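Local structure of beta-fructofuranosidase (3WPU) at residues A[72-78]-A[97-103]. The protein is a bacterial beta-fructofuranosidase of the levansucrase/invertase family, whose members are built as a five-bladed beta-propeller around a central pocket. Numbering follows the deposited sequence.
Sequences VWVWDTW and FSLVADR
Strands 72-78 and 97-102 run antiparallel, with hydrogen-bonded pairs at Trp73-Ala101 and Trp78-Phe97, but a beta bulge shifts the register by one residue between Val74 and Thr77. Trp75 and Asp76 both face Leu99, whose O accepts from Trp75 N at 3.0 Å and whose N donates to Asp76 O at 2.8 Å. Leu99 thus bonds to both residues of the bulge; the Trp75 indole lies across its side chain, while Asp76 runs beside it. With CG between its backbone N and carbonyl carbon (chi1 61°), Trp75 receives Leu99 CB almost centrally on one face, 3.6 Å from the six-membered ring centroid. Leu99 CD1 reaches NE1 in the five-membered part of the indole and touches Asp76 OD2, while CD2 meets the edge of Trp78 near its plane. These strands belong to an antiparallel blade continued by strands 115-122 and 137-141, consistent with the propeller fold of the family. A glycerol, probably from the crystallisation liquor, is hydrogen-bonded to Trp75 NE1 and Asp76 OD2 and may mark a pocket; Ser422 OG bonds Asp76 OD1. On the face of the sheet that carries Val74 and Val100, Ser98 OG donates to Thr77 OG1 at 2.9 Å, and that hydroxyl in turn donates to Trp75 O. Phe97 CB rests over the five-membered ring of Trp78, 3.4 Å from NE1, a nitrogen buried without a polar partner. At the opposite end Arg103 bends at chi2 (81°) to lay its guanidinium on one face of Trp73, the planes only 11° apart, with CZ 3.9 Å from the six-membered ring centroid. Its NH1 donates in the guanidinium plane to Val72 O at 3.0 Å, although from above the carbonyl plane, and forms a salt bridge with Asp66.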
ATOM      1  N   VAL A  72       0.109 -20.464   5.067  1.00 13.22           N
ATOM      2  CA  VAL A  72       0.581 -19.775   3.871  1.00 11.86           C
ATOM      3  C   VAL A  72       1.618 -18.698   4.237  1.00 11.42           C
ATOM      4  O   VAL A  72       1.760 -18.336   5.415  1.00 10.83           O
ATOM      5  CB  VAL A  72      -0.578 -19.057   3.111  1.00 12.07           C
ATOM      6  CG1 VAL A  72      -1.431 -20.055   2.334  1.00 12.15           C
ATOM      7  CG2 VAL A  72      -1.419 -18.199   4.038  1.00 12.24           C
ATOM      8  N   TRP A  73       2.341 -18.213   3.227  1.00 10.87           N
ATOM      9  CA  TRP A  73       3.114 -16.980   3.350  1.00 10.48           C
ATOM     10  C   TRP A  73       2.154 -15.865   3.008  1.00 10.85           C
ATOM     11  O   TRP A  73       1.429 -15.979   2.040  1.00 11.24           O
ATOM     12  CB  TRP A  73       4.266 -16.903   2.363  1.00 10.94           C
ATOM     13  CG  TRP A  73       5.377 -17.926   2.495  1.00 11.13           C
ATOM     14  CD1 TRP A  73       5.708 -18.864   1.579  1.00 11.17           C
ATOM     15  CD2 TRP A  73       6.333 -18.036   3.554  1.00 11.51           C
ATOM     16  NE1 TRP A  73       6.818 -19.590   2.018  1.00 11.31           N
ATOM     17  CE2 TRP A  73       7.212 -19.082   3.220  1.00 11.58           C
ATOM     18  CE3 TRP A  73       6.550 -17.335   4.746  1.00 12.11           C
ATOM     19  CZ2 TRP A  73       8.274 -19.454   4.051  1.00 12.34           C
ATOM     20  CZ3 TRP A  73       7.576 -17.728   5.575  1.00 12.73           C
ATOM     21  CH2 TRP A  73       8.436 -18.758   5.214  1.00 12.50           C
ATOM     22  N   VAL A  74       2.179 -14.807   3.800  1.00 10.02           N
ATOM     23  CA  VAL A  74       1.286 -13.661   3.590  1.00  9.67           C
ATOM     24  C   VAL A  74       2.132 -12.424   3.427  1.00  9.82           C
ATOM     25  O   VAL A  74       3.057 -12.217   4.202  1.00 10.84           O
ATOM     26  CB  VAL A  74       0.392 -13.456   4.837  1.00  9.65           C
ATOM     27  CG1 VAL A  74      -0.519 -12.255   4.632  1.00  9.86           C
ATOM     28  CG2 VAL A  74      -0.425 -14.700   5.145  1.00 10.48           C
ATOM     29  N   TRP A  75       1.791 -11.532   2.489  1.00  9.49           N
ATOM     30  CA  TRP A  75       2.471 -10.233   2.461  1.00  9.44           C
ATOM     31  C   TRP A  75       1.479  -9.118   2.204  1.00  9.73           C
ATOM     32  O   TRP A  75       0.625  -8.894   3.091  1.00 10.14           O
ATOM     33  CB  TRP A  75       3.759 -10.198   1.616  1.00  9.60           C
ATOM     34  CG  TRP A  75       3.755 -10.496   0.084  1.00  9.47           C
ATOM     35  CD1 TRP A  75       4.183  -9.628  -0.890  1.00  9.74           C
ATOM     36  CD2 TRP A  75       3.411 -11.717  -0.615  1.00  9.68           C
ATOM     37  NE1 TRP A  75       4.121 -10.202  -2.112  1.00  9.79           N
ATOM     38  CE2 TRP A  75       3.639 -11.480  -1.988  1.00  9.70           C
ATOM     39  CE3 TRP A  75       2.945 -12.988  -0.217  1.00  9.48           C
ATOM     40  CZ2 TRP A  75       3.391 -12.442  -2.967  1.00  9.58           C
ATOM     41  CZ3 TRP A  75       2.701 -13.946  -1.190  1.00  9.60           C
ATOM     42  CH2 TRP A  75       2.936 -13.675  -2.552  1.00  9.87           C
ATOM     43  N   ASP A  76       1.557  -8.421   1.082  1.00  9.89           N
ATOM     44  CA  ASP A  76       0.713  -7.220   0.912  1.00  9.86           C
ATOM     45  C   ASP A  76      -0.744  -7.516   1.280  1.00  9.78           C
ATOM     46  O   ASP A  76      -1.331  -8.463   0.771  1.00  9.45           O
ATOM     47  CB  ASP A  76       0.680  -6.701  -0.510  1.00 10.14           C
ATOM     48  CG  ASP A  76       2.034  -6.453  -1.121  1.00 11.25           C
ATOM     49  OD1 ASP A  76       3.084  -6.749  -0.538  1.00 10.96           O
ATOM     50  OD2 ASP A  76       2.020  -5.958  -2.257  1.00 12.65           O
ATOM     51  N   THR A  77      -1.315  -6.685   2.147  1.00  9.44           N
ATOM     52  CA  THR A  77      -2.642  -6.890   2.675  1.00  9.59           C
ATOM     53  C   THR A  77      -3.415  -5.581   2.546  1.00  9.51           C
ATOM     54  O   THR A  77      -2.844  -4.485   2.692  1.00  9.90           O
ATOM     55  CB  THR A  77      -2.567  -7.378   4.117  1.00 10.48           C
ATOM     56  OG1 THR A  77      -1.901  -8.666   4.103  1.00  9.86           O
ATOM     57  CG2 THR A  77      -3.928  -7.472   4.763  1.00 10.44           C
ATOM     58  N   TRP A  78      -4.707  -5.714   2.305  1.00 10.11           N
ATOM     59  CA  TRP A  78      -5.612  -4.557   2.301  1.00  9.98           C
ATOM     60  C   TRP A  78      -6.981  -4.837   2.908  1.00 10.49           C
ATOM     61  O   TRP A  78      -7.518  -5.949   2.813  1.00 10.02           O
ATOM     62  CB  TRP A  78      -5.772  -3.959   0.912  1.00 10.27           C
ATOM     63  CG  TRP A  78      -6.239  -4.890  -0.180  1.00 10.32           C
ATOM     64  CD1 TRP A  78      -7.510  -5.031  -0.652  1.00 10.27           C
ATOM     65  CD2 TRP A  78      -5.419  -5.752  -0.968  1.00 10.42           C
ATOM     66  NE1 TRP A  78      -7.535  -5.936  -1.696  1.00 10.36           N
ATOM     67  CE2 TRP A  78      -6.258  -6.410  -1.890  1.00 10.44           C
ATOM     68  CE3 TRP A  78      -4.048  -6.068  -0.953  1.00 10.31           C
ATOM     69  CZ2 TRP A  78      -5.770  -7.353  -2.810  1.00 10.82           C
ATOM     70  CZ3 TRP A  78      -3.569  -6.974  -1.872  1.00 10.81           C
ATOM     71  CH2 TRP A  78      -4.437  -7.643  -2.767  1.00 10.60           C
ATOM     72  N   PHE A  97      -7.980  -8.753   2.547  1.00 10.54           N
ATOM     73  CA  PHE A  97      -7.412  -9.451   1.392  1.00 10.86           C
ATOM     74  C   PHE A  97      -5.914  -9.395   1.484  1.00 10.30           C
ATOM     75  O   PHE A  97      -5.357  -8.363   1.883  1.00  9.65           O
ATOM     76  CB  PHE A  97      -7.861  -8.776   0.095  1.00 11.36           C
ATOM     77  CG  PHE A  97      -9.314  -8.973  -0.211  1.00 12.45           C
ATOM     78  CD1 PHE A  97      -9.749 -10.114  -0.861  1.00 12.83           C
ATOM     79  CD2 PHE A  97     -10.236  -8.011   0.134  1.00 13.92           C
ATOM     80  CE1 PHE A  97     -11.084 -10.302  -1.163  1.00 14.10           C
ATOM     81  CE2 PHE A  97     -11.576  -8.188  -0.171  1.00 13.85           C
ATOM     82  CZ  PHE A  97     -11.999  -9.327  -0.815  1.00 13.82           C
ATOM     83  N   SER A  98      -5.253 -10.501   1.128  1.00 10.11           N
ATOM     84  CA  SER A  98      -3.809 -10.590   1.178  1.00 10.07           C
ATOM     85  C   SER A  98      -3.232 -11.335  -0.017  1.00  9.80           C
ATOM     86  O   SER A  98      -3.853 -12.273  -0.534  1.00  9.18           O
ATOM     87  CB  SER A  98      -3.343 -11.368   2.413  1.00 10.39           C
ATOM     88  OG  SER A  98      -3.791 -10.825   3.646  1.00 10.48           O
ATOM     89  N   LEU A  99      -2.011 -10.959  -0.418  1.00  9.77           N
ATOM     90  CA  LEU A  99      -1.222 -11.788  -1.307  1.00  9.54           C
ATOM     91  C   LEU A  99      -0.728 -12.962  -0.471  1.00  9.28           C
ATOM     92  O   LEU A  99      -0.215 -12.759   0.634  1.00  9.43           O
ATOM     93  CB  LEU A  99      -0.014 -11.039  -1.889  1.00  9.49           C
ATOM     94  CG  LEU A  99      -0.341  -9.816  -2.752  1.00  9.65           C
ATOM     95  CD1 LEU A  99       0.887  -9.364  -3.506  1.00  9.82           C
ATOM     96  CD2 LEU A  99      -1.498 -10.137  -3.680  1.00 10.42           C
ATOM     97  N   VAL A 100      -0.979 -14.159  -0.971  1.00  9.39           N
ATOM     98  CA  VAL A 100      -0.536 -15.388  -0.288  1.00  9.77           C
ATOM     99  C   VAL A 100       0.186 -16.302  -1.267  1.00 10.25           C
ATOM    100  O   VAL A 100      -0.058 -16.272  -2.472  1.00 10.61           O
ATOM    101  CB  VAL A 100      -1.713 -16.124   0.402  1.00  9.82           C
ATOM    102  CG1 VAL A 100      -2.407 -15.231   1.441  1.00  9.61           C
ATOM    103  CG2 VAL A 100      -2.734 -16.636  -0.596  1.00  9.61           C
ATOM    104  N   ALA A 101       1.073 -17.148  -0.736  1.00 10.23           N
ATOM    105  CA  ALA A 101       1.824 -18.090  -1.519  1.00 10.89           C
ATOM    106  C   ALA A 101       1.936 -19.328  -0.652  1.00 10.78           C
ATOM    107  O   ALA A 101       1.946 -19.205   0.573  1.00 11.50           O
ATOM    108  CB  ALA A 101       3.214 -17.573  -1.862  1.00 10.84           C
ATOM    109  N   ASP A 102       1.994 -20.487  -1.296  1.00 11.08           N
ATOM    110  CA  ASP A 102       2.082 -21.735  -0.548  1.00 11.70           C
ATOM    111  C   ASP A 102       3.339 -21.796   0.302  1.00 11.83           C
ATOM    112  O   ASP A 102       4.422 -21.398  -0.136  1.00 12.00           O
ATOM    113  CB  ASP A 102       1.980 -22.919  -1.479  1.00 12.23           C
ATOM    114  CG  ASP A 102       0.631 -22.980  -2.177  1.00 12.08           C
ATOM    115  OD1 ASP A 102       0.612 -23.077  -3.426  1.00 13.53           O
ATOM    116  OD2 ASP A 102      -0.387 -22.897  -1.457  1.00 12.95           O
ATOM    117  N   ARG A 103       3.168 -22.302   1.521  1.00 12.32           N
ATOM    118  CA  ARG A 103       4.207 -22.233   2.549  1.00 12.56           C
ATOM    119  C   ARG A 103       5.408 -23.099   2.189  1.00 12.26           C
ATOM    120  O   ARG A 103       6.528 -22.817   2.609  1.00 11.84           O
ATOM    121  CB  ARG A 103       3.641 -22.607   3.923  1.00 12.90           C
ATOM    122  CG  ARG A 103       4.522 -22.186   5.080  1.00 13.77           C
ATOM    123  CD  ARG A 103       4.348 -20.725   5.435  1.00 14.24           C
ATOM    124  NE  ARG A 103       5.267 -20.356   6.501  1.00 14.67           N
ATOM    125  CZ  ARG A 103       5.106 -19.330   7.343  1.00 14.73           C
ATOM    126  NH1 ARG A 103       4.036 -18.519   7.284  1.00 14.43           N
ATOM    127  NH2 ARG A 103       6.020 -19.110   8.268  1.00 14.39           N
TER